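Local coordinates for alginate biosynthesis protein AlgJ (Pseudomonas putida, PDB 4O8V) that probably transfers acetyl groups to O-2 and O-3 of mannuronate residues in alginate, working with AlgI and AlgF at the inner membrane, at residues Gln209-Leu214 with Leu235-Ala240; Gln55-Ile60 with Pro267-Trp272; Phe152-Gly157 with Gln187-Arg192. One frame throughout, in Å; residues are numbered along the deposited sequence.

Interactions 1 and 2 belong to the same parallel sheet. Its middle strands, 212-215 and 269-275, are neighbours, and Ala213 is probably hydrogen-bonded through N to Val269 O and through O to Val271 N. Interaction 2 is the more buried of the two and pairs strands along their length, with aliphatic side chains and a tryptophan; interaction 1 is partly buried and pairs a short run of its strands, beside a loop edge with serine and aspartate. Interaction 3 is a surface contact between two strands of a separate antiparallel sheet, rich in hydroxyls, charges and water. It meets interaction 1 where the ring of Phe152 packs against Ser237 and Asp238.

Interaction 1. Residues Gln209-Leu214 with Leu235-Ala240; sequences QIPVAL and LRSDVA
A beta-alpha-beta crossover brings strands 212-215 and 239-241 side by side and parallel, with helices 218-221 and 227-235 in the connection, and Val212 and Ala240 are bonded across it. Ala240 N gives a hydrogen bond of 2.9 Å to Val212 O, nearly straight at 167°. Two residues on, Leu214 N returns one of 2.7 Å to Ala240 O, arriving almost head-on to the carbonyl. The Val212 oxygen also receives a CA-H contact from Val239. The valine side chains meet at CG1, 3.9 Å from Val212 to Val239; in Val212 that branch lies opposite the backbone N (chi1 180°). Val239 CG1 further touches Leu214 CB at 4.0 Å, and helix 227-235 covers this apolar patch through Leu228, which touches both Leu214 and Val239. Ala213 and Ala240 turn to the other face of the sheet. Upstream, where the chain is still a loop, Ile210 leans on Ala240 of the second strand: Ile210 CG2 lies 3.6 Å from Ala240 N and Ile210 CD1 is 4.0 Å from Ala240 CB. With an alanine here CG2 and CD1 are gone, and Ala240 CB and the backbone N beside it would probably lose their apolar cover, a gap opening at this partly exposed edge. Next in the chain, Pro211 CG presses on Ser237 OG at 3.2 Å, while that hydroxyl is spent on a bond of 2.9 Å to Asp238 O; just before it, Arg236 with positive phi is the C-prime residue of the Schellman motif that ends helix 227-235. Strand, helix and parallel strand in this order are characteristic of the alpha/beta core of SGNH hydrolase-like enzymes, in which the nucleophile, here probably Ser218, comes just after a strand such as 212-215.

Interaction 2. Residues Gln55-Ile60 with Pro267-Trp272; sequences QLVLAI and PQVVVW
Strands 55-60 and 269-272 pair in parallel in the central sheet of the SGNH hydrolase-like fold. The axes of these two segments pass 4.7 Å apart, and 55-61 is an outermost strand of the sheet. Backbone bonds carry the pairing, as strand 55-60 gives and takes at alternate residues. Gln55 N donates to Gln268 O and Gln55 O accepts from Val270 N. Val57 then uses both of its polar backbone atoms, with N to Val270 O at 2.8 Å (176°) and O from Trp272 N at 2.9 Å, and Ala59 N continues the run to Trp272 O at 2.7 Å. CA-H groups add weaker contacts, as from Val269 CA to Gln55 O and from Val271 CA to Val57 O. Apolar side chains divide between the two faces. On one, Val57 CG2 crosses to Val269 CG1 at 3.9 Å, with Leu144 of a neighbouring loop touching both. On the other, Trp272 packs against helices 31-51 and 250-257, touching Ile42, Val45, Leu250 and Met253, and its ring NE1 is satisfied by Pro249 O. Two leucines of the partner strand pack against it. Leu58 runs alongside the tryptophan, pointing the same way, and Leu58 CD1 comes 4.0 Å from Trp272 CE3. Leu56 has CG swung opposite its backbone N (chi1 174°), which sends CD1 to the indole edge near its plane, where it also lies 3.6 Å from Trp272 CB.

Interaction 3. Residues Phe152-Gly157 with Gln187-Arg192; sequences FITEAG and QKRTTR
Phe152 rests its CB on Thr191 CG2, 3.7 Å away, while its side chain touches Gln232 of helix 227-235. Ile153 forms a hydrogen-bonded pair with Arg192, Ile153 N to Arg192 O at 2.8 Å, with Arg192 N returning a bond to Ile153 O, and Ile153 CG2 lies over one face of the Arg192 guanidinium. Thr154 faces Thr191 in a non-hydrogen-bonded pair: Thr191 OG1 donates to Thr154 OG1 at 2.6 Å, each hydroxyl set beside its own backbone N, and both have a further partner, Asn226 for Thr191 and Gln233 for Thr154. Thr154 CG2 lies over one face of the Arg189 guanidinium, toward its rim, and Arg189 is salt-bridged to Glu129. The two strands form an antiparallel ribbon on the protein surface. Glu155 N bonds to Thr190 O at 2.8 Å, and water joins Glu155 O to Thr190 OG1. The Glu155 carboxylate stands at 82° to the Arg192 guanidinium, and Glu155 OE2 meets the edge of that group in a salt bridge, 3.0 Å from Arg192 NH2. Ala156 CB lies against the amide of Gln187, 3.7 Å from Gln187 NE2. Gly157 N reaches Lys188 O at 2.7 Å, and a second water links Gly157 O with Gln187 NE2.

Interaction 1. Residues Gln209-Leu214 with Leu235-Ala240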
loop_
_atom_site.group_PDB
_atom_site.type_symbol
_atom_site.label_atom_id
_atom_site.label_comp_id
_atom_site.label_asym_id
_atom_site.label_seq_id
_atom_site.Cartn_x
_atom_site.Cartn_y
_atom_site.Cartn_z
ATOM N N GLN A 209 5.063 24.631 -0.436
ATOM C CA GLN A 209 5.884 23.428 -0.442
ATOM C C GLN A 209 5.414 22.456 0.635
ATOM O O GLN A 209 5.363 22.796 1.816
ATOM C CB GLN A 209 7.357 23.774 -0.231
ATOM N N ILE A 210 5.066 21.247 0.221
ATOM C CA ILE A 210 4.565 20.239 1.154
ATOM C C ILE A 210 5.713 19.294 1.489
ATOM O O ILE A 210 6.409 18.828 0.600
ATOM C CB ILE A 210 3.349 19.493 0.565
ATOM C CG1 ILE A 210 2.233 20.501 0.272
ATOM C CG2 ILE A 210 2.846 18.360 1.503
ATOM C CD1 ILE A 210 0.848 19.887 0.130
ATOM N N PRO A 211 5.948 19.049 2.786
ATOM C CA PRO A 211 7.141 18.292 3.178
ATOM C C PRO A 211 7.055 16.788 2.955
ATOM O O PRO A 211 8.103 16.143 2.930
ATOM C CB PRO A 211 7.273 18.598 4.668
ATOM C CG PRO A 211 5.940 19.005 5.097
ATOM C CD PRO A 211 5.279 19.665 3.942
ATOM N N VAL A 212 5.853 16.241 2.782
ATOM C CA VAL A 212 5.702 14.797 2.568
ATOM C C VAL A 212 4.850 14.489 1.333
ATOM O O VAL A 212 3.806 15.112 1.132
ATOM C CB VAL A 212 5.046 14.106 3.789
ATOM C CG1 VAL A 212 4.890 12.603 3.555
ATOM C CG2 VAL A 212 5.834 14.381 5.085
ATOM N N ALA A 213 5.283 13.533 0.511
ATOM C CA ALA A 213 4.443 13.065 -0.597
ATOM C C ALA A 213 4.056 11.608 -0.367
ATOM O O ALA A 213 4.847 10.825 0.147
ATOM C CB ALA A 213 5.155 13.217 -1.962
ATOM N N LEU A 214 2.830 11.268 -0.751
ATOM C CA LEU A 214 2.337 9.893 -0.657
ATOM C C LEU A 214 2.196 9.360 -2.079
ATOM O O LEU A 214 1.599 10.029 -2.927
ATOM C CB LEU A 214 0.988 9.836 0.090
ATOM C CG LEU A 214 0.229 8.505 0.051
ATOM C CD1 LEU A 214 1.026 7.393 0.719
ATOM C CD2 LEU A 214 -1.133 8.683 0.752
ATOM N N LEU A 235 1.737 12.082 11.399
ATOM C CA LEU A 235 2.980 12.799 11.144
ATOM C C LEU A 235 2.962 14.232 11.649
ATOM O O LEU A 235 4.017 14.867 11.749
ATOM C CB LEU A 235 3.290 12.817 9.643
ATOM C CG LEU A 235 3.588 11.462 8.999
ATOM C CD1 LEU A 235 3.551 11.603 7.481
ATOM C CD2 LEU A 235 4.945 10.976 9.478
ATOM N N ARG A 236 1.774 14.743 11.973
ATOM C CA ARG A 236 1.615 16.175 12.255
ATOM C C ARG A 236 2.268 16.990 11.132
ATOM O O ARG A 236 3.117 17.888 11.351
ATOM C CB ARG A 236 2.198 16.538 13.625
ATOM C CG ARG A 236 1.606 15.672 14.750
ATOM C CD ARG A 236 2.103 16.080 16.107
ATOM N NE ARG A 236 1.194 17.045 16.704
ATOM C CZ ARG A 236 1.580 18.141 17.340
ATOM N NH1 ARG A 236 2.872 18.415 17.475
ATOM N NH2 ARG A 236 0.669 18.960 17.844
ATOM N N SER A 237 1.867 16.650 9.911
ATOM C CA SER A 237 2.427 17.286 8.716
ATOM C C SER A 237 1.451 17.282 7.544
ATOM O O SER A 237 0.659 16.348 7.403
ATOM C CB SER A 237 3.708 16.571 8.288
ATOM O OG SER A 237 4.240 17.152 7.107
ATOM N N ASP A 238 1.467 18.318 6.708
ATOM C CA ASP A 238 0.658 18.223 5.496
ATOM C C ASP A 238 1.306 17.151 4.632
ATOM O O ASP A 238 2.501 16.876 4.759
ATOM C CB ASP A 238 0.549 19.561 4.750
ATOM C CG ASP A 238 -0.568 19.559 3.702
ATOM O OD1 ASP A 238 -1.374 18.603 3.662
ATOM O OD2 ASP A 238 -0.657 20.533 2.925
ATOM N N VAL A 239 0.496 16.515 3.795
ATOM C CA VAL A 239 0.923 15.429 2.924
ATOM C C VAL A 239 0.212 15.582 1.588
ATOM O O VAL A 239 -1.006 15.791 1.562
ATOM C CB VAL A 239 0.597 14.012 3.503
ATOM C CG1 VAL A 239 1.118 12.934 2.558
ATOM C CG2 VAL A 239 1.189 13.816 4.891
ATOM N N ALA A 240 0.955 15.493 0.483
ATOM C CA ALA A 240 0.325 15.534 -0.832
ATOM C C ALA A 240 0.153 14.116 -1.381
ATOM O O ALA A 240 1.043 13.273 -1.234
ATOM C CB ALA A 240 1.152 16.386 -1.801
#

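Interaction 2. Residues Gln55-Ile60 with Pro267-Trp272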
loop_
_atom_site.group_PDB
_atom_site.type_symbol
_atom_site.label_atom_id
_atom_site.label_comp_id
_atom_site.label_asym_id
_atom_site.label_seq_id
_atom_site.Cartn_x
_atom_site.Cartn_y
_atom_site.Cartn_z
ATOM N N GLN A 55 13.836 11.569 1.308
ATOM C CA GLN A 55 13.977 10.291 1.997
ATOM C C GLN A 55 12.797 9.383 1.689
ATOM O O GLN A 55 11.633 9.766 1.858
ATOM C CB GLN A 55 14.088 10.484 3.514
ATOM C CG GLN A 55 15.369 11.158 3.969
ATOM C CD GLN A 55 16.594 10.272 3.802
ATOM O OE1 GLN A 55 16.481 9.053 3.649
ATOM N NE2 GLN A 55 17.772 10.881 3.835
ATOM N N LEU A 56 13.103 8.173 1.244
ATOM C CA LEU A 56 12.069 7.189 0.940
ATOM C C LEU A 56 11.701 6.382 2.164
ATOM O O LEU A 56 12.578 5.850 2.843
ATOM C CB LEU A 56 12.535 6.242 -0.151
ATOM C CG LEU A 56 11.583 5.070 -0.445
ATOM C CD1 LEU A 56 10.177 5.550 -0.871
ATOM C CD2 LEU A 56 12.206 4.145 -1.486
ATOM N N VAL A 57 10.407 6.298 2.432
ATOM C CA VAL A 57 9.899 5.374 3.431
ATOM C C VAL A 57 8.943 4.423 2.702
ATOM O O VAL A 57 7.828 4.801 2.286
ATOM C CB VAL A 57 9.176 6.084 4.586
ATOM C CG1 VAL A 57 8.655 5.044 5.600
ATOM C CG2 VAL A 57 10.069 7.093 5.265
ATOM N N LEU A 58 9.409 3.197 2.498
ATOM C CA LEU A 58 8.640 2.192 1.782
ATOM C C LEU A 58 7.651 1.578 2.750
ATOM O O LEU A 58 8.042 1.200 3.849
ATOM C CB LEU A 58 9.565 1.121 1.190
ATOM C CG LEU A 58 8.911 -0.001 0.379
ATOM C CD1 LEU A 58 8.213 0.562 -0.877
ATOM C CD2 LEU A 58 9.972 -1.037 -0.012
ATOM N N ALA A 59 6.386 1.483 2.336
ATOM C CA ALA A 59 5.332 0.940 3.200
ATOM C C ALA A 59 4.811 -0.356 2.583
ATOM O O ALA A 59 3.916 -0.347 1.724
ATOM C CB ALA A 59 4.220 1.937 3.388
ATOM N N ILE A 60 5.412 -1.472 2.993
ATOM C CA ILE A 60 5.045 -2.778 2.422
ATOM C C ILE A 60 3.760 -3.255 3.107
ATOM O O ILE A 60 3.777 -3.559 4.292
ATOM C CB ILE A 60 6.175 -3.832 2.613
ATOM C CG1 ILE A 60 7.476 -3.382 1.935
ATOM C CG2 ILE A 60 5.738 -5.215 2.046
ATOM C CD1 ILE A 60 8.680 -4.233 2.372
ATOM N N PRO A 267 10.043 16.794 -1.817
ATOM C CA PRO A 267 9.635 16.759 -0.411
ATOM C C PRO A 267 10.749 16.221 0.484
ATOM O O PRO A 267 11.690 15.608 -0.019
ATOM C CB PRO A 267 8.434 15.814 -0.429
ATOM C CG PRO A 267 8.710 14.912 -1.559
ATOM C CD PRO A 267 9.384 15.739 -2.611
ATOM N N GLN A 268 10.670 16.459 1.784
ATOM C CA GLN A 268 11.610 15.821 2.707
ATOM C C GLN A 268 11.443 14.295 2.735
ATOM O O GLN A 268 12.436 13.566 2.812
ATOM C CB GLN A 268 11.449 16.385 4.113
ATOM C CG GLN A 268 11.792 17.863 4.167
ATOM C CD GLN A 268 11.635 18.449 5.543
ATOM O OE1 GLN A 268 11.618 17.730 6.530
ATOM N NE2 GLN A 268 11.525 19.768 5.618
ATOM N N VAL A 269 10.196 13.827 2.682
ATOM C CA VAL A 269 9.877 12.408 2.803
ATOM C C VAL A 269 8.873 11.988 1.741
ATOM O O VAL A 269 7.886 12.688 1.498
ATOM C CB VAL A 269 9.298 12.082 4.219
ATOM C CG1 VAL A 269 8.758 10.646 4.300
ATOM C CG2 VAL A 269 10.337 12.317 5.286
ATOM N N VAL A 270 9.132 10.846 1.105
ATOM C CA VAL A 270 8.136 10.213 0.249
ATOM C C VAL A 270 7.717 8.886 0.881
ATOM O O VAL A 270 8.551 8.007 1.122
ATOM C CB VAL A 270 8.660 9.965 -1.168
ATOM C CG1 VAL A 270 7.622 9.176 -1.992
ATOM C CG2 VAL A 270 9.019 11.279 -1.848
ATOM N N VAL A 271 6.430 8.759 1.171
ATOM C CA VAL A 271 5.898 7.494 1.657
ATOM C C VAL A 271 5.409 6.726 0.436
ATOM O O VAL A 271 4.566 7.219 -0.326
ATOM C CB VAL A 271 4.746 7.695 2.664
ATOM C CG1 VAL A 271 4.081 6.342 3.014
ATOM C CG2 VAL A 271 5.228 8.380 3.903
ATOM N N TRP A 272 5.949 5.526 0.234
ATOM C CA TRP A 272 5.617 4.717 -0.938
ATOM C C TRP A 272 4.905 3.440 -0.491
ATOM O O TRP A 272 5.536 2.523 0.038
ATOM C CB TRP A 272 6.879 4.352 -1.710
ATOM C CG TRP A 272 6.625 3.681 -3.021
ATOM C CD1 TRP A 272 5.410 3.466 -3.630
ATOM C CD2 TRP A 272 7.620 3.143 -3.913
ATOM N NE1 TRP A 272 5.593 2.835 -4.837
ATOM C CE2 TRP A 272 6.935 2.615 -5.031
ATOM C CE3 TRP A 272 9.010 3.052 -3.866
ATOM C CZ2 TRP A 272 7.605 2.008 -6.111
ATOM C CZ3 TRP A 272 9.681 2.449 -4.932
ATOM C CH2 TRP A 272 8.971 1.933 -6.039
#

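Interaction 3. Residues Phe152-Gly157 with Gln187-Arg192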
loop_
_atom_site.group_PDB
_atom_site.type_symbol
_atom_site.label_atom_id
_atom_site.label_comp_id
_atom_site.label_asym_id
_atom_site.label_seq_id
_atom_site.Cartn_x
_atom_site.Cartn_y
_atom_site.Cartn_z
ATOM N N PHE A 152 -3.725 17.998 13.052
ATOM C CA PHE A 152 -4.892 17.614 12.273
ATOM C C PHE A 152 -5.862 16.915 13.206
ATOM O O PHE A 152 -5.445 16.319 14.190
ATOM C CB PHE A 152 -4.511 16.694 11.102
ATOM C CG PHE A 152 -3.740 17.386 10.013
ATOM C CD1 PHE A 152 -2.378 17.626 10.153
ATOM C CD2 PHE A 152 -4.375 17.803 8.851
ATOM C CE1 PHE A 152 -1.671 18.270 9.165
ATOM C CE2 PHE A 152 -3.673 18.442 7.854
ATOM C CZ PHE A 152 -2.316 18.674 8.013
ATOM N N ILE A 153 -7.148 16.989 12.888
ATOM C CA ILE A 153 -8.170 16.270 13.635
ATOM C C ILE A 153 -8.937 15.347 12.690
ATOM O O ILE A 153 -9.361 15.758 11.604
ATOM C CB ILE A 153 -9.149 17.242 14.336
ATOM C CG1 ILE A 153 -8.442 17.950 15.497
ATOM C CG2 ILE A 153 -10.376 16.489 14.828
ATOM C CD1 ILE A 153 -9.223 19.111 16.140
ATOM N N THR A 154 -9.091 14.089 13.091
ATOM C CA THR A 154 -9.870 13.113 12.322
ATOM C C THR A 154 -11.205 12.905 13.002
ATOM O O THR A 154 -11.247 12.686 14.204
ATOM C CB THR A 154 -9.121 11.769 12.193
ATOM O OG1 THR A 154 -7.935 11.970 11.410
ATOM C CG2 THR A 154 -10.005 10.697 11.526
ATOM N N GLU A 155 -12.296 13.041 12.253
ATOM C CA GLU A 155 -13.624 12.837 12.824
ATOM C C GLU A 155 -14.278 11.608 12.204
ATOM O O GLU A 155 -14.206 11.386 10.990
ATOM C CB GLU A 155 -14.515 14.062 12.607
ATOM C CG GLU A 155 -14.070 15.314 13.366
ATOM C CD GLU A 155 -15.023 16.487 13.173
ATOM O OE1 GLU A 155 -16.020 16.326 12.431
ATOM O OE2 GLU A 155 -14.777 17.567 13.761
ATOM N N ALA A 156 -14.915 10.806 13.042
ATOM C CA ALA A 156 -15.606 9.620 12.574
ATOM C C ALA A 156 -17.044 9.991 12.290
ATOM O O ALA A 156 -17.722 10.547 13.158
ATOM C CB ALA A 156 -15.532 8.520 13.611
ATOM N N GLY A 157 -17.503 9.703 11.077
ATOM C CA GLY A 157 -18.881 9.973 10.709
ATOM C C GLY A 157 -19.766 8.737 10.839
ATOM O O GLY A 157 -19.577 7.908 11.723
ATOM N N GLN A 187 -17.156 2.738 8.064
ATOM C CA GLN A 187 -17.287 3.993 8.783
ATOM C C GLN A 187 -16.604 5.121 8.005
ATOM O O GLN A 187 -15.454 4.999 7.601
ATOM C CB GLN A 187 -16.677 3.902 10.184
ATOM C CG GLN A 187 -16.906 5.156 10.994
ATOM C CD GLN A 187 -16.274 5.098 12.371
ATOM O OE1 GLN A 187 -15.055 4.958 12.506
ATOM N NE2 GLN A 187 -17.100 5.221 13.397
ATOM N N LYS A 188 -17.332 6.197 7.767
ATOM C CA LYS A 188 -16.741 7.369 7.138
ATOM C C LYS A 188 -15.755 8.015 8.108
ATOM O O LYS A 188 -16.082 8.220 9.273
ATOM C CB LYS A 188 -17.829 8.384 6.745
ATOM C CG LYS A 188 -17.288 9.561 5.939
ATOM C CD LYS A 188 -18.336 10.649 5.762
ATOM C CE LYS A 188 -17.741 11.880 5.101
ATOM N NZ LYS A 188 -16.922 11.521 3.909
ATOM N N ARG A 189 -14.553 8.349 7.649
ATOM C CA ARG A 189 -13.632 9.102 8.506
ATOM C C ARG A 189 -12.881 10.136 7.699
ATOM O O ARG A 189 -12.264 9.812 6.678
ATOM C CB ARG A 189 -12.661 8.161 9.227
ATOM C CG ARG A 189 -13.184 7.711 10.594
ATOM C CD ARG A 189 -12.545 6.411 11.070
ATOM N NE ARG A 189 -11.089 6.452 10.990
ATOM C CZ ARG A 189 -10.286 6.898 11.949
ATOM N NH1 ARG A 189 -10.781 7.361 13.096
ATOM N NH2 ARG A 189 -8.973 6.880 11.757
ATOM N N THR A 190 -12.960 11.380 8.163
ATOM C CA THR A 190 -12.391 12.528 7.476
ATOM C C THR A 190 -11.424 13.302 8.378
ATOM O O THR A 190 -11.647 13.439 9.580
ATOM C CB THR A 190 -13.499 13.468 6.975
ATOM O OG1 THR A 190 -14.348 13.820 8.064
ATOM C CG2 THR A 190 -14.355 12.770 5.923
ATOM N N THR A 191 -10.357 13.826 7.779
ATOM C CA THR A 191 -9.312 14.515 8.520
ATOM C C THR A 191 -9.188 15.954 8.036
ATOM O O THR A 191 -9.211 16.209 6.836
ATOM C CB THR A 191 -7.962 13.796 8.361
ATOM O OG1 THR A 191 -8.086 12.441 8.832
ATOM C CG2 THR A 191 -6.853 14.530 9.136
ATOM N N ARG A 192 -9.072 16.889 8.971
ATOM C CA ARG A 192 -8.948 18.295 8.627
ATOM C C ARG A 192 -7.847 18.942 9.458
ATOM O O ARG A 192 -7.617 18.548 10.600
ATOM C CB ARG A 192 -10.278 19.010 8.866
ATOM C CG ARG A 192 -10.718 18.937 10.322
ATOM C CD ARG A 192 -12.124 19.456 10.556
ATOM N NE ARG A 192 -12.549 19.204 11.931
ATOM C CZ ARG A 192 -12.201 19.955 12.972
ATOM N NH1 ARG A 192 -11.419 21.018 12.802
ATOM N NH2 ARG A 192 -12.635 19.645 14.188
HETATM O O HOH W 1 -16.180 12.029 8.810
HETATM O O HOH W 2 -20.144 5.393 12.792
#